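Local coordinates for putative phenazine biosynthesis PhzC/PhzF protein (Clostridium difficile, PDB 4DUN), which probably works as an isomerase of the PhzF family, although its substrate and exact reaction are not established, at residues Phe116-Pro121 and Cys208-Tyr213. Numbering follows the deposited sequence. Where two conformers were deposited one is given.
Sequences FPEIMP and CNLIPY
Ile119 is clasped to helix 207-218 through both its backbone N-H and its carbonyl. Its N donates to Cys208 O (2.9 Å), the N-H coming in from above the carbonyl plane, 38° out of it. Pro212, which brings no N-H, kinks the helix after Cys208, whose carbonyl is taken up by the passing chain. Asn209 ND2 donates to Ile119 O (2.9 Å), nearly straight at 170°, with the acceptor almost in the amide plane; Asn209 CA adds a CA-H...O contact to this oxygen at 3.3 Å. ND2 has a weak second bond to Ser144 OG.

Sulfur meets both ends. Cys208 SG sits 3.5 Å from Phe116 CB and meets the Phe116 ring obliquely. Met120 CG is anti to the backbone N (chi1 -179°) and the chain bends at chi2, laying SD 3.9 Å from Pro212 CB and bringing CE to the edge of the Tyr213 ring. The extended Glu118 side chain lies alongside the Pro212 ring, with CG and the carboxylate OE2 both against Pro212 CB (OE2 3.4 Å). Pro121 CD is 3.6 Å from Asn209 O.

The 116-121 segment leaves strand 111-117, still hydrogen-bonded to strand 244-259, and crosses helix 207-218 as one of the links between the two halves of the PhzF fold. Leu210, turned from the segment, packs on strand 187-193; to the flanks Ile211 meets strands 233-239 and 244-259, and Tyr213 strand 147-150.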
ATOM      1  N   PHE A 116      17.774  19.290  13.315  0.50 18.91           N
ATOM      2  CA  PHE A 116      18.564  18.054  13.295  0.50 20.00           C
ATOM      3  C   PHE A 116      20.059  18.338  13.492  0.50 24.32           C
ATOM      4  O   PHE A 116      20.486  19.448  13.198  0.50 22.88           O
ATOM      5  CB  PHE A 116      18.352  17.360  11.921  0.50 21.52           C
ATOM      6  CG  PHE A 116      17.043  16.649  11.614  0.50 22.01           C
ATOM      7  CD1 PHE A 116      16.024  16.576  12.560  0.50 24.70           C
ATOM      8  CD2 PHE A 116      16.844  16.026  10.385  0.50 23.05           C
ATOM      9  CE1 PHE A 116      14.827  15.912  12.277  0.50 24.39           C
ATOM     10  CE2 PHE A 116      15.646  15.354  10.105  0.50 25.46           C
ATOM     11  CZ  PHE A 116      14.650  15.298  11.055  0.50 23.31           C
ATOM     12  N   PRO A 117      20.895  17.364  13.944  1.00 24.20           N
ATOM     13  CA  PRO A 117      22.339  17.634  14.058  1.00 24.88           C
ATOM     14  C   PRO A 117      22.971  17.783  12.670  1.00 28.29           C
ATOM     15  O   PRO A 117      22.538  17.123  11.723  1.00 27.50           O
ATOM     16  CB  PRO A 117      22.861  16.389  14.789  1.00 27.27           C
ATOM     17  CG  PRO A 117      21.940  15.304  14.359  1.00 31.84           C
ATOM     18  CD  PRO A 117      20.588  15.963  14.339  1.00 26.72           C
ATOM     19  N   GLU A 118      23.926  18.709  12.538  1.00 18.05           N
ATOM     20  CA  GLU A 118      24.681  18.922  11.307  1.00 17.99           C
ATOM     21  C   GLU A 118      25.724  17.819  11.236  1.00 23.01           C
ATOM     22  O   GLU A 118      26.416  17.579  12.223  1.00 23.35           O
ATOM     23  CB  GLU A 118      25.320  20.318  11.311  1.00 20.36           C
ATOM     24  CG  GLU A 118      26.155  20.580  10.069  1.00 27.39           C
ATOM     25  CD  GLU A 118      26.407  22.047   9.808  1.00 49.45           C
ATOM     26  OE1 GLU A 118      27.025  22.699  10.676  1.00 40.17           O
ATOM     27  OE2 GLU A 118      25.953  22.554   8.757  1.00 56.05           O
ATOM     28  N   ILE A 119      25.785  17.088  10.122  1.00 19.51           N
ATOM     29  CA  ILE A 119      26.734  15.970  10.015  1.00 19.13           C
ATOM     30  C   ILE A 119      27.502  16.077   8.689  1.00 23.04           C
ATOM     31  O   ILE A 119      27.100  15.465   7.699  1.00 21.01           O
ATOM     32  CB  ILE A 119      26.035  14.578  10.170  1.00 21.67           C
ATOM     33  CG1 ILE A 119      25.142  14.477  11.432  1.00 22.71           C
ATOM     34  CG2 ILE A 119      27.059  13.422  10.135  1.00 22.54           C
ATOM     35  CD1 ILE A 119      24.113  13.314  11.410  1.00 30.60           C
ATOM     36  N   MET A 120      28.624  16.823   8.677  1.00 20.98           N
ATOM     37  CA  MET A 120      29.433  16.932   7.457  1.00 20.52           C
ATOM     38  C   MET A 120      29.993  15.542   7.107  1.00 22.71           C
ATOM     39  O   MET A 120      30.676  14.945   7.957  1.00 23.31           O
ATOM     40  CB  MET A 120      30.571  17.966   7.627  1.00 23.11           C
ATOM     41  CG  MET A 120      31.447  18.132   6.373  1.00 25.31           C
ATOM     42  SD  MET A 120      30.511  18.809   4.959  1.00 27.82           S
ATOM     43  CE  MET A 120      31.729  18.759   3.729  1.00 26.60           C
ATOM     44  N   PRO A 121      29.661  14.978   5.913  1.00 19.74           N
ATOM     45  CA  PRO A 121      30.165  13.639   5.586  1.00 19.30           C
ATOM     46  C   PRO A 121      31.631  13.702   5.204  1.00 22.39           C
ATOM     47  O   PRO A 121      32.141  14.790   4.925  1.00 21.09           O
ATOM     48  CB  PRO A 121      29.298  13.210   4.400  1.00 20.20           C
ATOM     49  CG  PRO A 121      28.974  14.506   3.691  1.00 23.28           C
ATOM     50  CD  PRO A 121      28.832  15.528   4.803  1.00 19.64           C
ATOM     51  N   CYS A 208      20.830  16.109   6.891  1.00 18.31           N
ATOM     52  CA  CYS A 208      21.859  16.301   7.932  1.00 18.51           C
ATOM     53  C   CYS A 208      23.248  16.357   7.300  1.00 21.70           C
ATOM     54  O   CYS A 208      24.117  17.055   7.809  1.00 19.82           O
ATOM     55  CB  CYS A 208      21.792  15.188   8.967  1.00 19.86           C
ATOM     56  SG  CYS A 208      20.279  15.222   9.937  1.00 24.01           S
ATOM     57  N   ASN A 209      23.459  15.584   6.221  1.00 18.90           N
ATOM     58  CA  ASN A 209      24.711  15.556   5.469  1.00 19.13           C
ATOM     59  C   ASN A 209      24.687  16.513   4.297  1.00 21.30           C
ATOM     60  O   ASN A 209      25.697  17.147   4.016  1.00 21.17           O
ATOM     61  CB  ASN A 209      24.996  14.162   4.896  1.00 23.03           C
ATOM     62  CG  ASN A 209      24.925  12.991   5.842  1.00 32.86           C
ATOM     63  OD1 ASN A 209      24.388  11.948   5.480  1.00 26.07           O
ATOM     64  ND2 ASN A 209      25.541  13.085   7.021  1.00 25.10           N
ATOM     65  N   LEU A 210      23.572  16.540   3.542  1.00 18.42           N
ATOM     66  CA  LEU A 210      23.505  17.312   2.304  1.00 17.82           C
ATOM     67  C   LEU A 210      23.605  18.799   2.553  1.00 20.43           C
ATOM     68  O   LEU A 210      24.268  19.489   1.773  1.00 20.09           O
ATOM     69  CB  LEU A 210      22.229  16.980   1.492  1.00 18.20           C
ATOM     70  CG  LEU A 210      22.149  15.547   0.931  1.00 21.92           C
ATOM     71  CD1 LEU A 210      20.759  15.276   0.341  1.00 22.39           C
ATOM     72  CD2 LEU A 210      23.271  15.268  -0.131  1.00 20.73           C
ATOM     73  N   ILE A 211      23.004  19.292   3.655  1.00 15.61           N
ATOM     74  CA  ILE A 211      23.023  20.727   3.980  1.00 15.24           C
ATOM     75  C   ILE A 211      24.477  21.199   4.247  1.00 21.30           C
ATOM     76  O   ILE A 211      24.894  22.109   3.527  1.00 20.50           O
ATOM     77  CB  ILE A 211      22.058  21.112   5.117  1.00 17.69           C
ATOM     78  CG1 ILE A 211      20.571  20.915   4.656  1.00 17.84           C
ATOM     79  CG2 ILE A 211      22.327  22.542   5.610  1.00 18.67           C
ATOM     80  CD1 ILE A 211      19.541  21.020   5.807  1.00 19.05           C
ATOM     81  N   PRO A 212      25.278  20.640   5.210  1.00 18.80           N
ATOM     82  CA  PRO A 212      26.655  21.151   5.383  1.00 19.47           C
ATOM     83  C   PRO A 212      27.479  20.978   4.114  1.00 22.93           C
ATOM     84  O   PRO A 212      28.272  21.860   3.785  1.00 23.40           O
ATOM     85  CB  PRO A 212      27.225  20.306   6.537  1.00 20.89           C
ATOM     86  CG  PRO A 212      26.342  19.083   6.601  1.00 24.03           C
ATOM     87  CD  PRO A 212      24.977  19.580   6.195  1.00 19.78           C
ATOM     88  N   TYR A 213      27.283  19.877   3.397  1.00 19.61           N
ATOM     89  CA  TYR A 213      28.042  19.678   2.171  1.00 20.15           C
ATOM     90  C   TYR A 213      27.777  20.712   1.074  1.00 23.33           C
ATOM     91  O   TYR A 213      28.709  21.289   0.542  1.00 22.70           O
ATOM     92  CB  TYR A 213      27.825  18.278   1.592  1.00 21.80           C
ATOM     93  CG  TYR A 213      28.489  18.147   0.249  1.00 24.99           C
ATOM     94  CD1 TYR A 213      29.844  17.890   0.149  1.00 28.11           C
ATOM     95  CD2 TYR A 213      27.778  18.350  -0.914  1.00 26.42           C
ATOM     96  CE1 TYR A 213      30.466  17.808  -1.086  1.00 28.66           C
ATOM     97  CE2 TYR A 213      28.381  18.272  -2.142  1.00 28.53           C
ATOM     98  CZ  TYR A 213      29.727  17.999  -2.233  1.00 38.14           C
ATOM     99  OH  TYR A 213      30.318  17.931  -3.475  1.00 38.16           O
TER